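Long-range contacts in alpha-fucosidase GH29 (Fusarium graminearum, PDB 4PSR), which hydrolyses alpha-L-fucosidic linkages, probably including the fucose joined to the reducing-end N-acetylglucosamine of glycoprotein carbohydrate: residues A[29-34]-A[115-120]; A[302-307]-A[337-342]; A[120-125]-A[164-169]. All coordinates share one frame; numbering follows the deposited sequence. Where two conformers were deposited one is given.

Contact 1: A[29-34]-A[115-120]; sequences FGVYWH and SGARFA. With FUL (beta-L-fucopyranose), chain M.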
# COMPACT_ATOMS: atom_id res chain seq x y z
N PHE A 29 -6.68 0.50 5.32
CA PHE A 29 -5.79 1.54 5.83
C PHE A 29 -4.96 0.97 6.96
O PHE A 29 -5.48 0.37 7.91
CB PHE A 29 -6.63 2.74 6.35
CG PHE A 29 -5.79 3.83 6.95
CD1 PHE A 29 -4.80 4.49 6.22
CD2 PHE A 29 -6.01 4.22 8.27
CE1 PHE A 29 -4.01 5.51 6.82
CE2 PHE A 29 -5.24 5.22 8.86
CZ PHE A 29 -4.25 5.87 8.13
N GLY A 30 -3.63 1.10 6.83
CA GLY A 30 -2.69 0.76 7.87
C GLY A 30 -1.65 1.84 8.09
O GLY A 30 -1.54 2.79 7.30
N VAL A 31 -0.89 1.72 9.17
CA VAL A 31 0.16 2.67 9.50
C VAL A 31 1.44 1.95 9.92
O VAL A 31 1.43 1.02 10.71
CB VAL A 31 -0.29 3.64 10.64
CG1 VAL A 31 0.86 4.51 11.11
CG2 VAL A 31 -1.46 4.50 10.17
N TYR A 32 2.57 2.42 9.41
CA TYR A 32 3.87 1.96 9.86
C TYR A 32 4.81 3.14 10.05
O TYR A 32 4.44 4.28 9.80
CB TYR A 32 4.48 0.85 8.99
CG TYR A 32 5.06 1.15 7.60
CD1 TYR A 32 6.12 0.39 7.13
CD2 TYR A 32 4.53 2.11 6.76
CE1 TYR A 32 6.65 0.58 5.89
CE2 TYR A 32 5.06 2.32 5.50
CZ TYR A 32 6.10 1.55 5.07
OH TYR A 32 6.59 1.76 3.77
N TRP A 33 6.01 2.87 10.54
CA TRP A 33 6.93 3.94 10.89
C TRP A 33 8.38 3.57 10.61
O TRP A 33 8.88 2.56 11.07
CB TRP A 33 6.75 4.39 12.37
CG TRP A 33 6.55 3.29 13.35
CD1 TRP A 33 7.49 2.68 14.12
CD2 TRP A 33 5.30 2.74 13.74
NE1 TRP A 33 6.90 1.74 14.95
CE2 TRP A 33 5.56 1.75 14.71
CE3 TRP A 33 3.99 2.93 13.31
CZ2 TRP A 33 4.54 0.99 15.28
CZ3 TRP A 33 2.98 2.16 13.88
CH2 TRP A 33 3.27 1.21 14.84
N HIS A 34 9.02 4.46 9.87
CA HIS A 34 10.46 4.39 9.64
C HIS A 34 11.17 5.10 10.80
O HIS A 34 11.48 6.28 10.71
CB HIS A 34 10.84 5.06 8.31
CG HIS A 34 10.55 4.25 7.09
ND1 HIS A 34 9.28 3.92 6.67
CD2 HIS A 34 11.39 3.74 6.15
CE1 HIS A 34 9.35 3.23 5.54
NE2 HIS A 34 10.62 3.11 5.21
N SER A 115 -6.49 6.75 14.54
CA SER A 115 -6.49 7.13 13.12
C SER A 115 -7.39 6.27 12.24
O SER A 115 -7.62 6.60 11.08
CB SER A 115 -5.06 7.12 12.52
OG SER A 115 -4.59 5.81 12.23
N GLY A 116 -7.84 5.13 12.77
CA GLY A 116 -8.64 4.18 12.02
C GLY A 116 -7.82 3.07 11.35
O GLY A 116 -8.37 2.29 10.59
N ALA A 117 -6.53 2.99 11.63
CA ALA A 117 -5.67 1.94 11.08
C ALA A 117 -6.20 0.57 11.53
O ALA A 117 -6.51 0.39 12.71
CB ALA A 117 -4.29 2.13 11.60
N ARG A 118 -6.28 -0.39 10.60
CA ARG A 118 -6.66 -1.74 10.96
C ARG A 118 -5.47 -2.69 10.97
O ARG A 118 -5.59 -3.82 11.44
CB ARG A 118 -7.74 -2.25 10.03
CG ARG A 118 -9.11 -1.69 10.31
CD ARG A 118 -10.13 -2.59 9.67
NE ARG A 118 -11.48 -2.27 10.07
CZ ARG A 118 -12.54 -2.81 9.52
NH1 ARG A 118 -12.38 -3.71 8.54
NH2 ARG A 118 -13.74 -2.46 9.93
N PHE A 119 -4.33 -2.22 10.47
CA PHE A 119 -3.04 -2.91 10.64
C PHE A 119 -1.99 -1.87 10.94
O PHE A 119 -2.10 -0.74 10.45
CB PHE A 119 -2.65 -3.84 9.46
CG PHE A 119 -2.62 -3.18 8.07
CD1 PHE A 119 -1.42 -2.98 7.42
CD2 PHE A 119 -3.79 -2.90 7.37
CE1 PHE A 119 -1.38 -2.44 6.15
CE2 PHE A 119 -3.77 -2.34 6.10
CZ PHE A 119 -2.55 -2.13 5.49
N ALA A 120 -0.98 -2.24 11.72
CA ALA A 120 0.03 -1.31 12.14
C ALA A 120 1.29 -2.03 12.57
O ALA A 120 1.23 -3.20 12.96
CB ALA A 120 -0.49 -0.43 13.29
C1 FUL M . 12.19 2.31 -0.56
C2 FUL M . 13.31 2.47 0.45
O2 FUL M . 14.60 2.57 -0.18
C3 FUL M . 13.00 3.73 1.22
O3 FUL M . 14.05 3.98 2.13
C4 FUL M . 11.69 3.51 1.92
O4 FUL M . 11.83 2.47 2.88
C5 FUL M . 10.61 3.17 0.90
C6 FUL M . 9.27 2.86 1.53
O5 FUL M . 10.97 2.06 0.09
O1 FUL M . 12.48 1.20 -1.37
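The first two strands of the parallel (beta/alpha)8, or TIM, barrel meet here: strand 29-33 lies beside the turn and the start of strand 119-125, with Gly30 under the Phe119 ring. Gly30 CA sits 3.6 Å from the ring centroid and only 6° off the ring normal, a CH-pi contact made over the centre of the face. Phe119 brings its ring there by turning CG between its own backbone N and carbonyl carbon (chi1 55°). Two backbone bonds flank this contact: Arg118 N donates to Phe29 O at 2.9 Å and Val31 N to Phe119 O at 3.0 Å. Ahead of them, helix 105-114 ends in a Schellman motif at Gly116, whose phi is positive. The Phe29 ring is directed at that turn edge-on, with CE2 3.5 Å from Ser115 OG and the Gly116 carbonyl carbon in its plane. Ser115 OG is bonded to Val112 O in the last helical turn, so the ring meets a hydroxyl already engaged. Val31 and Ala120 share the other side of the sheet, where Val112 of the helix covers them. At the C-terminal end of the strand the chain reaches the bound L-fucose: His34 NE2 forms a hydrogen bond of 2.7 Å with fucose O4, which lies at the imidazole edge, while Tyr32 OH approaches fucose C6 at 3.7 Å.

Contact 2: A[302-307]-A[337-342]; sequences TDDAIS and GNMLLN
From Thr302 N, which donates to Asn338 O, a parallel strand ladder runs on to Ile306 and Asn342. Leu340 N donates to Thr302 O, Asp304 N to Leu340 O and Asn342 N to Asp304 O, so donors and acceptors alternate between the strands. The last of these is the shortest, 2.8 Å between Asn342 N and Asp304 O. Beyond it, Asn342 O is shared: Ile306 N reaches it at 3.2 Å, and a water donates to it at 2.8 Å while accepting from Ser307 N at 3.0 Å. That water carries the pairing past the strand end, where the chain turns away. Ala305 N is taken up locally by Asp304 OD1, 2.8 Å away on the carboxylate's anti lone pair; the same oxygen forms a salt bridge with Arg289 NE, which probably favours the charged form. Asp303 and Leu340 lie side by side, OD1 3.6 Å from CD2, and that oxygen is engaged by Trp224 NE1. The Asn342 amide is held at both ends, OD1 by His34 ND1 and ND2 by Trp311 O, which should fix its flip beside the fucose site. The contact closes a beta-alpha-beta crossover: Met339 and Leu341 pack outward on helix 322-334, Ile306 on helix 353-369, while Leu340 and Asn342 lie against Tyr32 of strand 29-33.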
# COMPACT_ATOMS: atom_id res chain seq x y z
N THR A 302 -0.15 -0.00 -1.64
CA THR A 302 0.86 1.00 -1.88
C THR A 302 1.21 1.63 -0.52
O THR A 302 0.42 1.55 0.44
CB THR A 302 0.42 2.01 -2.93
OG1 THR A 302 1.49 2.91 -3.25
CG2 THR A 302 -0.75 2.82 -2.44
N ASP A 303 2.36 2.26 -0.46
CA ASP A 303 2.78 3.00 0.75
C ASP A 303 2.77 4.51 0.50
O ASP A 303 3.09 4.96 -0.59
CB ASP A 303 4.19 2.59 1.19
CG ASP A 303 4.41 1.12 1.05
OD1 ASP A 303 3.70 0.34 1.71
OD2 ASP A 303 5.30 0.75 0.23
N ASP A 304 2.42 5.29 1.51
CA ASP A 304 2.48 6.74 1.41
C ASP A 304 3.07 7.27 2.71
O ASP A 304 3.43 6.49 3.58
CB ASP A 304 1.10 7.34 1.17
CG ASP A 304 1.15 8.52 0.21
OD1 ASP A 304 2.00 9.43 0.41
OD2 ASP A 304 0.35 8.53 -0.74
N ALA A 305 3.18 8.59 2.85
CA ALA A 305 3.84 9.17 4.02
C ALA A 305 3.28 10.55 4.29
O ALA A 305 2.90 11.25 3.36
CB ALA A 305 5.34 9.23 3.77
N ILE A 306 3.17 10.93 5.57
CA ILE A 306 2.75 12.28 5.90
C ILE A 306 3.86 13.27 5.43
O ILE A 306 3.56 14.38 5.16
CB ILE A 306 2.37 12.45 7.43
CG1 ILE A 306 1.29 11.43 7.83
CG2 ILE A 306 1.90 13.85 7.73
CD1 ILE A 306 0.96 11.45 9.31
N SER A 307 5.07 12.86 5.69
CA SER A 307 6.19 13.70 5.40
C SER A 307 6.23 14.03 3.92
O SER A 307 5.95 13.19 3.08
CB SER A 307 7.44 12.97 5.79
OG SER A 307 8.53 13.66 5.27
N GLY A 337 -7.01 -1.38 -4.01
CA GLY A 337 -5.85 -1.50 -3.14
C GLY A 337 -6.05 -1.07 -1.70
O GLY A 337 -7.08 -0.49 -1.36
N ASN A 338 -5.05 -1.36 -0.87
CA ASN A 338 -4.89 -0.75 0.46
C ASN A 338 -3.82 0.34 0.43
O ASN A 338 -2.92 0.31 -0.43
CB ASN A 338 -4.45 -1.77 1.51
CG ASN A 338 -5.53 -2.76 1.89
OD1 ASN A 338 -6.70 -2.60 1.60
ND2 ASN A 338 -5.11 -3.83 2.56
N MET A 339 -3.86 1.25 1.40
CA MET A 339 -2.83 2.26 1.60
C MET A 339 -2.21 2.08 2.96
O MET A 339 -2.90 2.11 3.99
CB MET A 339 -3.40 3.68 1.49
CG MET A 339 -2.30 4.75 1.42
SD MET A 339 -2.90 6.42 1.20
CE MET A 339 -3.30 6.70 2.87
N LEU A 340 -0.89 1.92 2.97
CA LEU A 340 -0.11 1.83 4.21
C LEU A 340 0.63 3.14 4.39
O LEU A 340 1.54 3.49 3.61
CB LEU A 340 0.89 0.65 4.12
CG LEU A 340 1.90 0.52 5.26
CD1 LEU A 340 1.21 0.41 6.62
CD2 LEU A 340 2.84 -0.68 5.00
N LEU A 341 0.21 3.91 5.41
CA LEU A 341 0.74 5.24 5.68
C LEU A 341 1.90 5.24 6.65
O LEU A 341 1.81 4.72 7.77
CB LEU A 341 -0.37 6.14 6.21
CG LEU A 341 0.01 7.57 6.57
CD1 LEU A 341 0.47 8.37 5.35
CD2 LEU A 341 -1.15 8.26 7.28
N ASN A 342 3.00 5.86 6.23
CA ASN A 342 4.19 5.99 7.07
C ASN A 342 4.19 7.25 7.90
O ASN A 342 3.87 8.34 7.37
CB ASN A 342 5.46 5.95 6.21
CG ASN A 342 6.69 6.23 7.01
OD1 ASN A 342 7.16 5.37 7.73
ND2 ASN A 342 7.21 7.44 6.90
O HOH W 1 5.78 10.41 7.27

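Contact 3: A[120-125]-A[164-169]; sequences AGPVAE and MKLVIA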
# COMPACT_ATOMS: atom_id res chain seq x y z
N ALA A 120 -0.98 -2.24 11.72
CA ALA A 120 0.03 -1.31 12.14
C ALA A 120 1.29 -2.03 12.57
O ALA A 120 1.23 -3.20 12.96
CB ALA A 120 -0.49 -0.43 13.29
N GLY A 121 2.41 -1.32 12.52
CA GLY A 121 3.62 -1.86 13.08
C GLY A 121 4.86 -1.15 12.61
O GLY A 121 4.79 -0.22 11.80
N PRO A 122 6.02 -1.59 13.10
CA PRO A 122 7.30 -0.93 12.81
C PRO A 122 7.97 -1.42 11.53
O PRO A 122 7.77 -2.55 11.08
CB PRO A 122 8.20 -1.39 13.95
CG PRO A 122 7.64 -2.79 14.29
CD PRO A 122 6.15 -2.65 14.13
N VAL A 123 8.83 -0.57 10.99
CA VAL A 123 9.99 -1.05 10.25
C VAL A 123 10.85 -1.78 11.27
O VAL A 123 11.33 -1.19 12.24
CB VAL A 123 10.77 0.11 9.59
CG1 VAL A 123 12.11 -0.37 9.05
CG2 VAL A 123 9.94 0.72 8.48
N ALA A 124 11.02 -3.09 11.10
CA ALA A 124 11.81 -3.90 12.04
C ALA A 124 13.28 -3.89 11.66
O ALA A 124 14.15 -4.01 12.55
CB ALA A 124 11.29 -5.32 12.10
N GLU A 125 13.58 -3.80 10.36
CA GLU A 125 14.97 -3.67 9.90
C GLU A 125 14.91 -2.97 8.55
O GLU A 125 14.23 -3.48 7.65
CB GLU A 125 15.67 -5.01 9.78
CG GLU A 125 17.11 -4.83 9.28
CD GLU A 125 17.97 -6.05 9.37
OE1 GLU A 125 17.60 -7.03 10.00
OE2 GLU A 125 19.07 -6.01 8.73
N MET A 164 -5.37 -4.30 16.56
CA MET A 164 -5.01 -4.13 15.17
C MET A 164 -4.17 -5.34 14.76
O MET A 164 -3.49 -5.96 15.58
CB MET A 164 -4.21 -2.83 14.96
CG MET A 164 -5.02 -1.59 15.24
SD MET A 164 -4.13 -0.05 15.09
CE MET A 164 -3.04 -0.14 16.50
N LYS A 165 -4.24 -5.67 13.48
CA LYS A 165 -3.33 -6.65 12.89
C LYS A 165 -1.93 -6.06 12.85
O LYS A 165 -1.75 -4.84 12.76
CB LYS A 165 -3.81 -7.03 11.48
CG LYS A 165 -5.16 -7.75 11.44
CD LYS A 165 -4.99 -9.25 11.44
CE LYS A 165 -6.31 -10.00 11.29
NZ LYS A 165 -6.05 -11.46 11.27
N LEU A 166 -0.93 -6.92 12.88
CA LEU A 166 0.47 -6.50 12.94
C LEU A 166 1.14 -6.63 11.57
O LEU A 166 1.20 -7.74 10.99
CB LEU A 166 1.24 -7.35 13.95
CG LEU A 166 2.73 -7.05 14.12
CD1 LEU A 166 2.97 -5.69 14.68
CD2 LEU A 166 3.41 -8.11 14.97
N VAL A 167 1.67 -5.50 11.09
CA VAL A 167 2.58 -5.50 9.95
C VAL A 167 4.00 -5.26 10.44
O VAL A 167 4.25 -4.44 11.34
CB VAL A 167 2.18 -4.45 8.86
CG1 VAL A 167 2.07 -3.04 9.42
CG2 VAL A 167 3.15 -4.48 7.68
N ILE A 168 4.94 -5.98 9.82
CA ILE A 168 6.37 -5.78 10.05
C ILE A 168 7.03 -5.51 8.70
O ILE A 168 6.85 -6.32 7.77
CB ILE A 168 7.04 -7.00 10.73
CG1 ILE A 168 6.45 -7.25 12.13
CG2 ILE A 168 8.57 -6.82 10.79
CD1 ILE A 168 6.83 -6.24 13.20
N ALA A 169 7.76 -4.41 8.59
CA ALA A 169 8.50 -4.08 7.36
C ALA A 169 9.96 -4.45 7.49
O ALA A 169 10.64 -4.16 8.50
CB ALA A 169 8.33 -2.59 7.00
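Ala124 N gives Ala169 O the shortest bond of this pairing, 2.8 Å. Next to it Ala169 N meets Pro122 O at 3.1 Å in an almost straight bond, 175° at the hydrogen. At the other end Ala120 N donates to Lys165 O, and Val167 N reaches Ala120 O at 3.0 Å from well above the carbonyl plane, 58° out of it. One rung is missing between the two pairs. Pro122 has no N-H to offer, and Val167 O, buried here, finds no hydrogen-bond partner; within this pairing it meets just a weak CA-H...O contact from Gly121, whose CA is 3.2 Å from that oxygen. The fully extended backbone of Gly121 brings its CA right up to this carbonyl of the other strand. Strands 119-125 and 165-170 are the second and third of the TIM barrel, joined by a beta-alpha-beta crossover through helix 151-161. Val123 and Ala169 line the interior, CG2 against CB, with Tyr32 touching both and the bound L-fucose about 6 Å from the Val123 side chain. On the helix-facing side Pro122 and Ile168 cross obliquely, and their CG and CD1 atoms come within 3.7 Å; Trp155 of helix 151-161 touches Pro122. Tighter still is Ile168 CG2 on Ala124 CB, 3.4 Å, closer than ordinary methyl contact. With chi1 at 55°, Val167 wedges CG1 over its own main chain and against the peptide joining Ala120 and Gly121. Just before strand 165-170, Met164 bends its thioether end over Ala120 CB, both beneath Val112 of helix 105-114.

In the fold
Following the chain, contact 1 comes first, bringing strand 29-33 beside strand 119-125 after a long excursion that ends in helix 105-114. Contact 3 opens on the same second strand, with Ala120 common to both, and closes the shorter loop through helix 151-161 onto strand 165-170. Contact 2 follows much later, closing the loop through helix 322-334 between the seventh and eighth strands. The three are in series, none enclosing or crossing another. In space the eighth strand returns to the first: Gly30 bonds to Leu341, joining contacts 1 and 2 and sealing the barrel. Contacts 2 and 3 do not touch; their nearest atoms are about 5 Å apart.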